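Side-chain contacts in Na-translocating NADH-quinone reductase subunit C NqrC (Shewanella oneidensis, PDB 4XHF), which is a subunit of the sodium-translocating NADH-quinone reductase complex, seen as a soluble fragment with an FMN-binding domain and bound flavin mononucleotide: residues Arg38-Leu41 with Gln42-Leu46; Pro179-Leu182 with Ser183-Lys186; Val227-Ala230 with Met231-Trp234; Glu238-Gln241 with Thr242-Asn245. One frame throughout, in Å; residues are numbered along the deposited sequence.

Interaction 1 (Arg38-Leu41 with Gln42-Leu46)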
loop_
_atom_site.group_PDB
_atom_site.type_symbol
_atom_site.label_atom_id
_atom_site.label_comp_id
_atom_site.label_asym_id
_atom_site.label_seq_id
_atom_site.Cartn_x
_atom_site.Cartn_y
_atom_site.Cartn_z
ATOM N N ARG A 38 -7.455 5.418 -13.502
ATOM C CA ARG A 38 -7.847 4.027 -13.330
ATOM C C ARG A 38 -6.826 3.104 -13.988
ATOM O O ARG A 38 -6.546 2.021 -13.481
ATOM C CB ARG A 38 -9.240 3.778 -13.912
ATOM C CG ARG A 38 -9.936 2.570 -13.309
ATOM C CD ARG A 38 -11.292 2.310 -13.947
ATOM N NE ARG A 38 -12.113 3.518 -14.021
ATOM C CZ ARG A 38 -12.244 4.284 -15.104
ATOM N NH1 ARG A 38 -11.612 3.981 -16.234
ATOM N NH2 ARG A 38 -13.018 5.359 -15.057
ATOM N N ASP A 39 -6.277 3.537 -15.119
ATOM C CA ASP A 39 -5.243 2.771 -15.808
ATOM C C ASP A 39 -3.971 2.700 -14.972
ATOM O O ASP A 39 -3.381 1.632 -14.815
ATOM C CB ASP A 39 -4.927 3.385 -17.173
ATOM C CG ASP A 39 -6.027 3.158 -18.193
ATOM O OD1 ASP A 39 -6.874 2.263 -17.980
ATOM O OD2 ASP A 39 -6.034 3.869 -19.219
ATOM N N GLU A 40 -3.547 3.844 -14.446
ATOM C CA GLU A 40 -2.381 3.899 -13.572
ATOM C C GLU A 40 -2.608 3.042 -12.332
ATOM O O GLU A 40 -1.722 2.302 -11.908
ATOM C CB GLU A 40 -2.074 5.346 -13.173
ATOM C CG GLU A 40 -1.653 6.232 -14.343
ATOM C CD GLU A 40 -1.586 7.706 -13.985
ATOM O OE1 GLU A 40 -1.865 8.057 -12.819
ATOM O OE2 GLU A 40 -1.254 8.517 -14.877
ATOM N N LEU A 41 -3.805 3.144 -11.763
ATOM C CA LEU A 41 -4.187 2.353 -10.599
ATOM C C LEU A 41 -4.045 0.857 -10.868
ATOM O O LEU A 41 -3.426 0.134 -10.090
ATOM C CB LEU A 41 -5.625 2.678 -10.194
ATOM C CG LEU A 41 -6.207 1.912 -9.006
ATOM C CD1 LEU A 41 -5.410 2.179 -7.745
ATOM C CD2 LEU A 41 -7.663 2.288 -8.801
ATOM N N GLN A 42 -4.622 0.403 -11.977
ATOM C CA GLN A 42 -4.570 -1.006 -12.349
ATOM C C GLN A 42 -3.129 -1.481 -12.505
ATOM O O GLN A 42 -2.777 -2.575 -12.068
ATOM C CB GLN A 42 -5.353 -1.245 -13.643
ATOM C CG GLN A 42 -6.868 -1.199 -13.466
ATOM C CD GLN A 42 -7.622 -1.386 -14.769
ATOM O OE1 GLN A 42 -7.238 -0.848 -15.806
ATOM N NE2 GLN A 42 -8.702 -2.158 -14.720
ATOM N N ARG A 43 -2.293 -0.646 -13.113
ATOM C CA ARG A 43 -0.891 -0.993 -13.310
ATOM C C ARG A 43 -0.166 -1.076 -11.970
ATOM O O ARG A 43 0.578 -2.022 -11.726
ATOM C CB ARG A 43 -0.203 0.019 -14.232
ATOM C CG ARG A 43 -0.643 -0.080 -15.692
ATOM C CD ARG A 43 0.256 0.731 -16.619
ATOM N NE ARG A 43 0.187 2.169 -16.356
ATOM C CZ ARG A 43 -0.645 3.016 -16.960
ATOM N NH1 ARG A 43 -1.506 2.591 -17.876
ATOM N NH2 ARG A 43 -0.615 4.301 -16.643
ATOM N N TYR A 44 -0.399 -0.093 -11.103
ATOM C CA TYR A 44 0.219 -0.067 -9.777
ATOM C C TYR A 44 -0.074 -1.348 -9.003
ATOM O O TYR A 44 0.824 -1.955 -8.419
ATOM C CB TYR A 44 -0.278 1.132 -8.961
ATOM C CG TYR A 44 0.111 2.494 -9.495
ATOM C CD1 TYR A 44 1.289 2.684 -10.206
ATOM C CD2 TYR A 44 -0.704 3.598 -9.277
ATOM C CE1 TYR A 44 1.639 3.934 -10.687
ATOM C CE2 TYR A 44 -0.362 4.848 -9.754
ATOM C CZ TYR A 44 0.809 5.011 -10.458
ATOM O OH TYR A 44 1.148 6.258 -10.932
ATOM N N VAL A 45 -1.341 -1.750 -9.006
ATOM C CA VAL A 45 -1.791 -2.907 -8.241
ATOM C C VAL A 45 -1.146 -4.184 -8.762
ATOM O O VAL A 45 -0.660 -5.001 -7.983
ATOM C CB VAL A 45 -3.334 -3.032 -8.283
ATOM C CG1 VAL A 45 -3.809 -4.362 -7.701
ATOM C CG2 VAL A 45 -3.968 -1.876 -7.529
ATOM N N LEU A 46 -1.131 -4.351 -10.080
ATOM C CA LEU A 46 -0.542 -5.542 -10.681
ATOM C C LEU A 46 0.965 -5.570 -10.453
ATOM O O LEU A 46 1.539 -6.625 -10.190
ATOM C CB LEU A 46 -0.850 -5.605 -12.178
ATOM C CG LEU A 46 -2.315 -5.825 -12.565
ATOM C CD1 LEU A 46 -2.470 -5.727 -14.074
ATOM C CD2 LEU A 46 -2.837 -7.166 -12.059
HETATM O O HOH W 1 -2.795 3.845 -20.002
HETATM O O HOH W 2 -8.577 0.940 -16.835
#

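Interaction 2 (Pro179-Leu182 with Ser183-Lys186)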
loop_
_atom_site.group_PDB
_atom_site.type_symbol
_atom_site.label_atom_id
_atom_site.label_comp_id
_atom_site.label_asym_id
_atom_site.label_seq_id
_atom_site.Cartn_x
_atom_site.Cartn_y
_atom_site.Cartn_z
ATOM N N PRO A 179 12.468 1.969 -8.692
ATOM C CA PRO A 179 12.221 0.523 -8.627
ATOM C C PRO A 179 13.382 -0.271 -8.038
ATOM O O PRO A 179 13.158 -1.320 -7.435
ATOM C CB PRO A 179 12.006 0.142 -10.093
ATOM C CG PRO A 179 11.517 1.376 -10.730
ATOM C CD PRO A 179 12.254 2.485 -10.056
ATOM N N HIS A 180 14.605 0.217 -8.226
ATOM C CA HIS A 180 15.779 -0.449 -7.679
ATOM C C HIS A 180 15.674 -0.571 -6.165
ATOM O O HIS A 180 16.072 -1.581 -5.587
ATOM C CB HIS A 180 17.056 0.306 -8.052
ATOM C CG HIS A 180 17.396 0.240 -9.508
ATOM N ND1 HIS A 180 18.223 -0.729 -10.036
ATOM C CD2 HIS A 180 17.027 1.025 -10.549
ATOM C CE1 HIS A 180 18.347 -0.540 -11.338
ATOM N NE2 HIS A 180 17.630 0.518 -11.674
ATOM N N TRP A 181 15.133 0.463 -5.529
ATOM C CA TRP A 181 14.995 0.479 -4.078
ATOM C C TRP A 181 13.729 -0.241 -3.626
ATOM O O TRP A 181 13.736 -0.955 -2.625
ATOM C CB TRP A 181 14.984 1.916 -3.557
ATOM C CG TRP A 181 14.837 1.999 -2.070
ATOM C CD1 TRP A 181 15.807 1.779 -1.137
ATOM C CD2 TRP A 181 13.648 2.322 -1.343
ATOM N NE1 TRP A 181 15.296 1.945 0.127
ATOM C CE2 TRP A 181 13.972 2.280 0.027
ATOM C CE3 TRP A 181 12.339 2.644 -1.719
ATOM C CZ2 TRP A 181 13.036 2.548 1.023
ATOM C CZ3 TRP A 181 11.413 2.911 -0.729
ATOM C CH2 TRP A 181 11.765 2.860 0.625
ATOM N N LEU A 182 12.645 -0.048 -4.367
ATOM C CA LEU A 182 11.367 -0.667 -4.033
ATOM C C LEU A 182 11.448 -2.191 -4.088
ATOM O O LEU A 182 10.744 -2.884 -3.355
ATOM C CB LEU A 182 10.274 -0.167 -4.979
ATOM C CG LEU A 182 9.859 1.297 -4.825
ATOM C CD1 LEU A 182 9.088 1.755 -6.047
ATOM C CD2 LEU A 182 9.024 1.479 -3.570
ATOM N N SER A 183 12.306 -2.708 -4.960
ATOM C CA SER A 183 12.441 -4.150 -5.139
ATOM C C SER A 183 13.044 -4.816 -3.907
ATOM O O SER A 183 12.916 -6.027 -3.721
ATOM C CB SER A 183 13.304 -4.455 -6.362
ATOM O OG SER A 183 14.647 -4.055 -6.147
ATOM N N LEU A 184 13.706 -4.021 -3.074
ATOM C CA LEU A 184 14.341 -4.529 -1.862
ATOM C C LEU A 184 13.321 -5.046 -0.852
ATOM O O LEU A 184 13.642 -5.883 -0.010
ATOM C CB LEU A 184 15.189 -3.436 -1.210
ATOM C CG LEU A 184 16.303 -2.812 -2.051
ATOM C CD1 LEU A 184 16.981 -1.710 -1.259
ATOM C CD2 LEU A 184 17.314 -3.857 -2.489
ATOM N N TRP A 185 12.097 -4.535 -0.930
ATOM C CA TRP A 185 11.057 -4.892 0.028
ATOM C C TRP A 185 10.504 -6.292 -0.221
ATOM O O TRP A 185 9.954 -6.915 0.688
ATOM C CB TRP A 185 9.917 -3.873 -0.025
ATOM C CG TRP A 185 10.308 -2.496 0.429
ATOM C CD1 TRP A 185 10.939 -1.537 -0.308
ATOM C CD2 TRP A 185 10.082 -1.922 1.722
ATOM N NE1 TRP A 185 11.125 -0.405 0.447
ATOM C CE2 TRP A 185 10.607 -0.615 1.697
ATOM C CE3 TRP A 185 9.488 -2.387 2.899
ATOM C CZ2 TRP A 185 10.557 0.230 2.802
ATOM C CZ3 TRP A 185 9.440 -1.547 3.993
ATOM C CH2 TRP A 185 9.971 -0.254 3.938
ATOM N N LYS A 186 10.648 -6.777 -1.451
ATOM C CA LYS A 186 10.119 -8.085 -1.825
ATOM C C LYS A 186 10.689 -9.185 -0.933
ATOM O O LYS A 186 11.904 -9.350 -0.833
ATOM C CB LYS A 186 10.430 -8.378 -3.300
ATOM C CG LYS A 186 10.001 -9.760 -3.794
ATOM C CD LYS A 186 8.492 -9.907 -3.812
ATOM C CE LYS A 186 8.064 -11.298 -4.257
ATOM N NZ LYS A 186 8.380 -11.551 -5.690
#

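Interaction 3 (Val227-Ala230 with Met231-Trp234)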
loop_
_atom_site.group_PDB
_atom_site.type_symbol
_atom_site.label_atom_id
_atom_site.label_comp_id
_atom_site.label_asym_id
_atom_site.label_seq_id
_atom_site.Cartn_x
_atom_site.Cartn_y
_atom_site.Cartn_z
ATOM N N VAL A 227 8.489 6.415 5.437
ATOM C CA VAL A 227 7.896 5.251 4.785
ATOM C C VAL A 227 7.729 4.137 5.801
ATOM O O VAL A 227 6.725 3.429 5.812
ATOM C CB VAL A 227 8.763 4.756 3.610
ATOM C CG1 VAL A 227 8.175 3.489 2.986
ATOM C CG2 VAL A 227 8.904 5.848 2.566
ATOM N N GLN A 228 8.730 3.996 6.659
ATOM C CA GLN A 228 8.707 3.001 7.717
ATOM C C GLN A 228 7.525 3.245 8.651
ATOM O O GLN A 228 6.798 2.316 9.004
ATOM C CB GLN A 228 10.025 3.040 8.489
ATOM C CG GLN A 228 10.157 2.024 9.606
ATOM C CD GLN A 228 11.292 2.368 10.535
ATOM O OE1 GLN A 228 12.462 2.336 10.148
ATOM N NE2 GLN A 228 10.953 2.714 11.771
ATOM N N ARG A 229 7.330 4.502 9.033
ATOM C CA ARG A 229 6.236 4.876 9.919
ATOM C C ARG A 229 4.889 4.785 9.211
ATOM O O ARG A 229 3.865 4.515 9.839
ATOM C CB ARG A 229 6.456 6.288 10.461
ATOM C CG ARG A 229 7.527 6.363 11.535
ATOM C CD ARG A 229 7.747 7.784 12.019
ATOM N NE ARG A 229 9.172 8.118 12.089
ATOM C CZ ARG A 229 9.783 9.039 11.344
ATOM N NH1 ARG A 229 9.115 9.764 10.451
ATOM N NH2 ARG A 229 11.083 9.245 11.502
ATOM N N ALA A 230 4.897 5.006 7.901
ATOM C CA ALA A 230 3.683 4.897 7.104
ATOM C C ALA A 230 3.150 3.472 7.155
ATOM O O ALA A 230 1.961 3.252 7.377
ATOM C CB ALA A 230 3.947 5.315 5.669
ATOM N N MET A 231 4.039 2.506 6.958
ATOM C CA MET A 231 3.652 1.105 7.022
ATOM C C MET A 231 3.303 0.696 8.450
ATOM O O MET A 231 2.398 -0.107 8.662
ATOM C CB MET A 231 4.769 0.217 6.476
ATOM C CG MET A 231 4.909 0.285 4.968
ATOM S SD MET A 231 6.229 -0.775 4.363
ATOM C CE MET A 231 6.326 -0.254 2.654
ATOM N N GLU A 232 4.013 1.258 9.425
ATOM C CA GLU A 232 3.757 0.944 10.825
ATOM C C GLU A 232 2.326 1.297 11.219
ATOM O O GLU A 232 1.688 0.573 11.985
ATOM C CB GLU A 232 4.737 1.682 11.734
ATOM C CG GLU A 232 4.537 1.368 13.205
ATOM C CD GLU A 232 5.495 2.122 14.097
ATOM O OE1 GLU A 232 6.332 2.877 13.562
ATOM O OE2 GLU A 232 5.407 1.966 15.333
ATOM N N PHE A 233 1.830 2.417 10.702
ATOM C CA PHE A 233 0.467 2.845 10.992
ATOM C C PHE A 233 -0.563 2.008 10.252
ATOM O O PHE A 233 -1.535 1.540 10.840
ATOM C CB PHE A 233 0.257 4.313 10.623
ATOM C CG PHE A 233 -1.170 4.765 10.776
ATOM C CD1 PHE A 233 -1.654 5.154 12.015
ATOM C CD2 PHE A 233 -2.035 4.771 9.693
ATOM C CE1 PHE A 233 -2.967 5.556 12.166
ATOM C CE2 PHE A 233 -3.350 5.170 9.841
ATOM C CZ PHE A 233 -3.816 5.564 11.078
ATOM N N TRP A 234 -0.353 1.836 8.952
ATOM C CA TRP A 234 -1.365 1.230 8.099
ATOM C C TRP A 234 -1.442 -0.280 8.250
ATOM O O TRP A 234 -2.432 -0.892 7.855
ATOM C CB TRP A 234 -1.112 1.614 6.645
ATOM C CG TRP A 234 -1.630 2.982 6.362
ATOM C CD1 TRP A 234 -0.901 4.116 6.160
ATOM C CD2 TRP A 234 -3.006 3.368 6.288
ATOM N NE1 TRP A 234 -1.739 5.185 5.951
ATOM C CE2 TRP A 234 -3.036 4.750 6.026
ATOM C CE3 TRP A 234 -4.214 2.676 6.414
ATOM C CZ2 TRP A 234 -4.230 5.455 5.884
ATOM C CZ3 TRP A 234 -5.395 3.375 6.271
ATOM C CH2 TRP A 234 -5.396 4.750 6.010
#

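Interaction 4 (Glu238-Gln241 with Thr242-Asn245)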
loop_
_atom_site.group_PDB
_atom_site.type_symbol
_atom_site.label_atom_id
_atom_site.label_comp_id
_atom_site.label_asym_id
_atom_site.label_seq_id
_atom_site.Cartn_x
_atom_site.Cartn_y
_atom_site.Cartn_z
ATOM N N GLU A 238 -4.875 0.818 13.899
ATOM C CA GLU A 238 -5.739 1.820 13.279
ATOM C C GLU A 238 -5.688 1.718 11.753
ATOM O O GLU A 238 -6.251 2.557 11.050
ATOM C CB GLU A 238 -5.342 3.230 13.737
ATOM C CG GLU A 238 -5.373 3.406 15.255
ATOM C CD GLU A 238 -5.333 4.858 15.697
ATOM O OE1 GLU A 238 -6.379 5.537 15.618
ATOM O OE2 GLU A 238 -4.259 5.317 16.137
ATOM N N GLY A 239 -5.028 0.674 11.254
ATOM C CA GLY A 239 -4.892 0.448 9.826
ATOM C C GLY A 239 -5.676 -0.761 9.358
ATOM O O GLY A 239 -6.878 -0.857 9.594
ATOM N N PHE A 240 -4.988 -1.689 8.701
ATOM C CA PHE A 240 -5.639 -2.839 8.082
ATOM C C PHE A 240 -5.600 -4.097 8.944
ATOM O O PHE A 240 -5.926 -5.182 8.469
ATOM C CB PHE A 240 -4.991 -3.132 6.726
ATOM C CG PHE A 240 -5.299 -2.108 5.675
ATOM C CD1 PHE A 240 -6.546 -2.065 5.075
ATOM C CD2 PHE A 240 -4.343 -1.185 5.288
ATOM C CE1 PHE A 240 -6.833 -1.122 4.109
ATOM C CE2 PHE A 240 -4.624 -0.239 4.323
ATOM C CZ PHE A 240 -5.871 -0.208 3.732
ATOM N N GLN A 241 -5.217 -3.960 10.209
ATOM C CA GLN A 241 -5.031 -5.133 11.058
ATOM C C GLN A 241 -6.350 -5.856 11.312
ATOM O O GLN A 241 -6.411 -7.084 11.241
ATOM C CB GLN A 241 -4.381 -4.744 12.386
ATOM C CG GLN A 241 -3.200 -5.622 12.766
ATOM C CD GLN A 241 -2.469 -5.114 13.990
ATOM O OE1 GLN A 241 -1.348 -4.611 13.895
ATOM N NE2 GLN A 241 -3.100 -5.240 15.151
ATOM N N THR A 242 -7.402 -5.098 11.606
ATOM C CA THR A 242 -8.727 -5.677 11.800
ATOM C C THR A 242 -9.160 -6.422 10.545
ATOM O O THR A 242 -9.628 -7.554 10.617
ATOM C CB THR A 242 -9.778 -4.601 12.144
ATOM O OG1 THR A 242 -9.495 -4.043 13.431
ATOM C CG2 THR A 242 -11.191 -5.191 12.155
ATOM N N PHE A 243 -8.997 -5.771 9.398
ATOM C CA PHE A 243 -9.368 -6.355 8.116
ATOM C C PHE A 243 -8.648 -7.675 7.864
ATOM O O PHE A 243 -9.256 -8.642 7.409
ATOM C CB PHE A 243 -9.072 -5.369 6.987
ATOM C CG PHE A 243 -9.185 -5.964 5.614
ATOM C CD1 PHE A 243 -10.385 -6.492 5.169
ATOM C CD2 PHE A 243 -8.095 -5.986 4.763
ATOM C CE1 PHE A 243 -10.489 -7.039 3.903
ATOM C CE2 PHE A 243 -8.195 -6.528 3.498
ATOM C CZ PHE A 243 -9.394 -7.053 3.067
ATOM N N PHE A 244 -7.353 -7.717 8.161
ATOM C CA PHE A 244 -6.577 -8.935 7.968
ATOM C C PHE A 244 -7.021 -10.026 8.940
ATOM O O PHE A 244 -7.140 -11.191 8.560
ATOM C CB PHE A 244 -5.079 -8.662 8.137
ATOM C CG PHE A 244 -4.458 -7.906 6.992
ATOM C CD1 PHE A 244 -5.041 -7.895 5.732
ATOM C CD2 PHE A 244 -3.279 -7.209 7.178
ATOM C CE1 PHE A 244 -4.463 -7.200 4.687
ATOM C CE2 PHE A 244 -2.696 -6.514 6.136
ATOM C CZ PHE A 244 -3.288 -6.509 4.890
ATOM N N ASN A 245 -7.268 -9.650 10.192
ATOM C CA ASN A 245 -7.727 -10.606 11.194
ATOM C C ASN A 245 -9.080 -11.214 10.833
ATOM O O ASN A 245 -9.382 -12.344 11.216
ATOM C CB ASN A 245 -7.812 -9.943 12.567
ATOM C CG ASN A 245 -6.452 -9.766 13.215
ATOM O OD1 ASN A 245 -5.500 -10.482 12.903
ATOM N ND2 ASN A 245 -6.359 -8.812 14.133
HETATM O O HOH W 3 -8.791 -2.799 9.371
HETATM O O HOH W 4 -7.495 -2.149 12.244
#

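Interaction 1 (Arg38-Leu41 with Gln42-Leu46)
Arg43 folds back over the preceding turn of helix 29-48, and Tyr44 lies alongside Glu40, in the i to i+3 and i+4 spacings of an alpha helix. The chain of Arg43 bends at chi3 (-65°), which brings one guanidinium face over Asp39 O and Glu40 CA instead of letting the group run straight outward. NH2 of Arg43 then rests on the methylene of Glu40, 3.2 Å from CG, while the carboxylate stays apart and its OE2 pairs with Lys36. Asp39 is likewise engaged beyond this turn, through a salt bridge from OD2 to Arg60; its link to Arg43 is indirect, by a water that accepts from Arg43 NH1 at 2.8 Å and donates weakly to Asp39 OD2. Glu40 and Tyr44 point the same way, with carboxylate and ring planes 48° apart, so the two groups neither stack nor meet at right angles. Beneath them run regular backbone bonds, among them Arg43 N to Asp39 O at 3.0 Å. On the buried side Leu41 CD1 approaches Val45 CG2 at 4.3 Å, and both residues pack on Phe120 of strand 113-123. Beyond the helix, Tyr164 stacks with Tyr44, and Tyr148 of strand 144-151 also touches it. Within 38-46, the atom nearest the Tyr44 ring is Glu40 O, over one face and 3.0 Å from Tyr44 CG.

Interaction 2 (Pro179-Leu182 with Ser183-Lys186)
Trp181 offers the face of its indole to the edge of Trp185, one turn further along, in a T-shaped pair. The six-membered ring of Trp181 and the five-membered ring of Trp185 have planes at 83°, and their centroids are 4.6 Å apart. Trp185 NE1 leads the approach, standing 3.3 Å from Trp181 CH2 and displaced toward the rim of that face; Trp185 CZ2 follows along the same edge. Near the plane of the Trp185 ring, Leu182 O is a second neighbour at the edge, close to CD1. Leu184 reaches Trp181 from an oblique direction, with its CD1 3.7 Å from Trp181 CD1, and the two side chains cross at about a right angle.

The torsions explain the meeting: Trp181 has CG opposite its own N (chi1 180°), whereas Trp185 has CG beside N (-66°), which turns the two indoles toward each other. Ser183 N bonds to Pro179 O, four residues back, whereas Leu184 N to Trp181 O (3.1 Å) and Trp185 N to Leu182 O (3.2 Å) span three residues, with the donors well above the carbonyl planes. Ser183 OG adds a bond to His180 O of 2.9 Å.

The pair sits on helix 179-182 and the residues after it, with Leu182 and Trp185 on Val161 of strand 158-165. Trp181 NE1 is used by Asp215 O, and the Trp181 side chain is about 10 Å from the flavin mononucleotide. Because the N-H edge of Trp185 faces the pi cloud of Trp181, an electrostatic attraction probably adds to the dispersion between the indoles.

Interaction 3 (Val227-Ala230 with Met231-Trp234)
Val227 and Met231 lie side by side and point the same way on helix 221-234, and their apolar contact is the loose one of CG1 to CE at 4.2 Å. The extended Met231 chain (chi2 -180°, chi3 -170°) carries its methyl group out to the level of the valine branch.

The backbone bonds have the i to i+4 pattern of an alpha helix: Met231 N to Val227 O at 3.1 Å, Glu232 N to Gln228 O at 3.0 Å, Phe233 N to Arg229 O at 3.0 Å, and Trp234 N to Ala230 O at 3.1 Å. Ala230 O also has the indole of Trp234 beside it, 3.2 Å from CD1 and at the ring edge, near its plane.

Among charged groups, Arg229 and Glu232 make no ion pair: NE and OE1 are 6.1 Å apart, and only the aliphatic part of the arginine comes near the carboxylate, with CG 4.2 Å from OE1.

Polar ends find partners beyond this helix, Gln228 OE1 at Leu201 N and Trp234 NE1 at Tyr137 O. Ala230, Met231 and Trp234 all pack on Phe136 of strand 129-139, while Phe233 and Trp234 reach Arg113 of strand 113-123, which lays the helix against the antiparallel sheet.

Interaction 4 (Glu238-Gln241 with Thr242-Asn245)
Phe240 O accepts from Phe244 N at 2.9 Å, with an N-H...O angle of 157°, and so opens helix 241-249 from the N-cap position. Gln241 O takes the next bond, from Asn245 N, also 2.9 Å. Two first-turn amides are served by water: one molecule accepts from Phe243 N and another from Thr242 N, each at 3.0 Å. Both waters lie close to Gly239 O, at 2.7 Å and 3.0 Å, which ties the loop carbonyl to the start of the helix.

Above Phe240 O sits the ring of Phe244, one face toward the oxygen and 3.4 Å from it at CG. Phe240 also gives a CH-pi contact, its CB 4.3 Å from the Phe244 ring centroid and 17° off the normal. Having CG beside its own N (chi1 -73°) swings the Phe244 ring back over the N-cap residue. Phe243 meets Phe240 obliquely.

The Phe244 ring also stacks with Phe155. Phe240 packs on Val134 and Pro135 of strand 129-139 and on Ala117 and Val119 of strand 113-123. Phe243 joins it on Val119 and on Ile72 of strand 67-73, and Phe244 touches Val134, which sets the helix start against the antiparallel sheet.

How the interactions relate
The four contacts follow one another along the chain without overlap, from the N-terminal helix 29-48 to the C-terminal helix 241-249. Interactions 2 and 3 both belong to the FMN-binding domain, with centres about 16 Å apart, and touch where Trp185 CZ3 meets Met231 SD at 3.3 Å. Interactions 3 and 4, centres about 13 Å apart, are joined by a probable hydrogen bond from Phe240 N to Trp234 O of 2.8 Å. Interaction 1 touches none of them and lies across the chain's centre from 3 and 4. All four pack on strands of one antiparallel sheet, so helices from both chain ends and the flavin-binding region share a single framework.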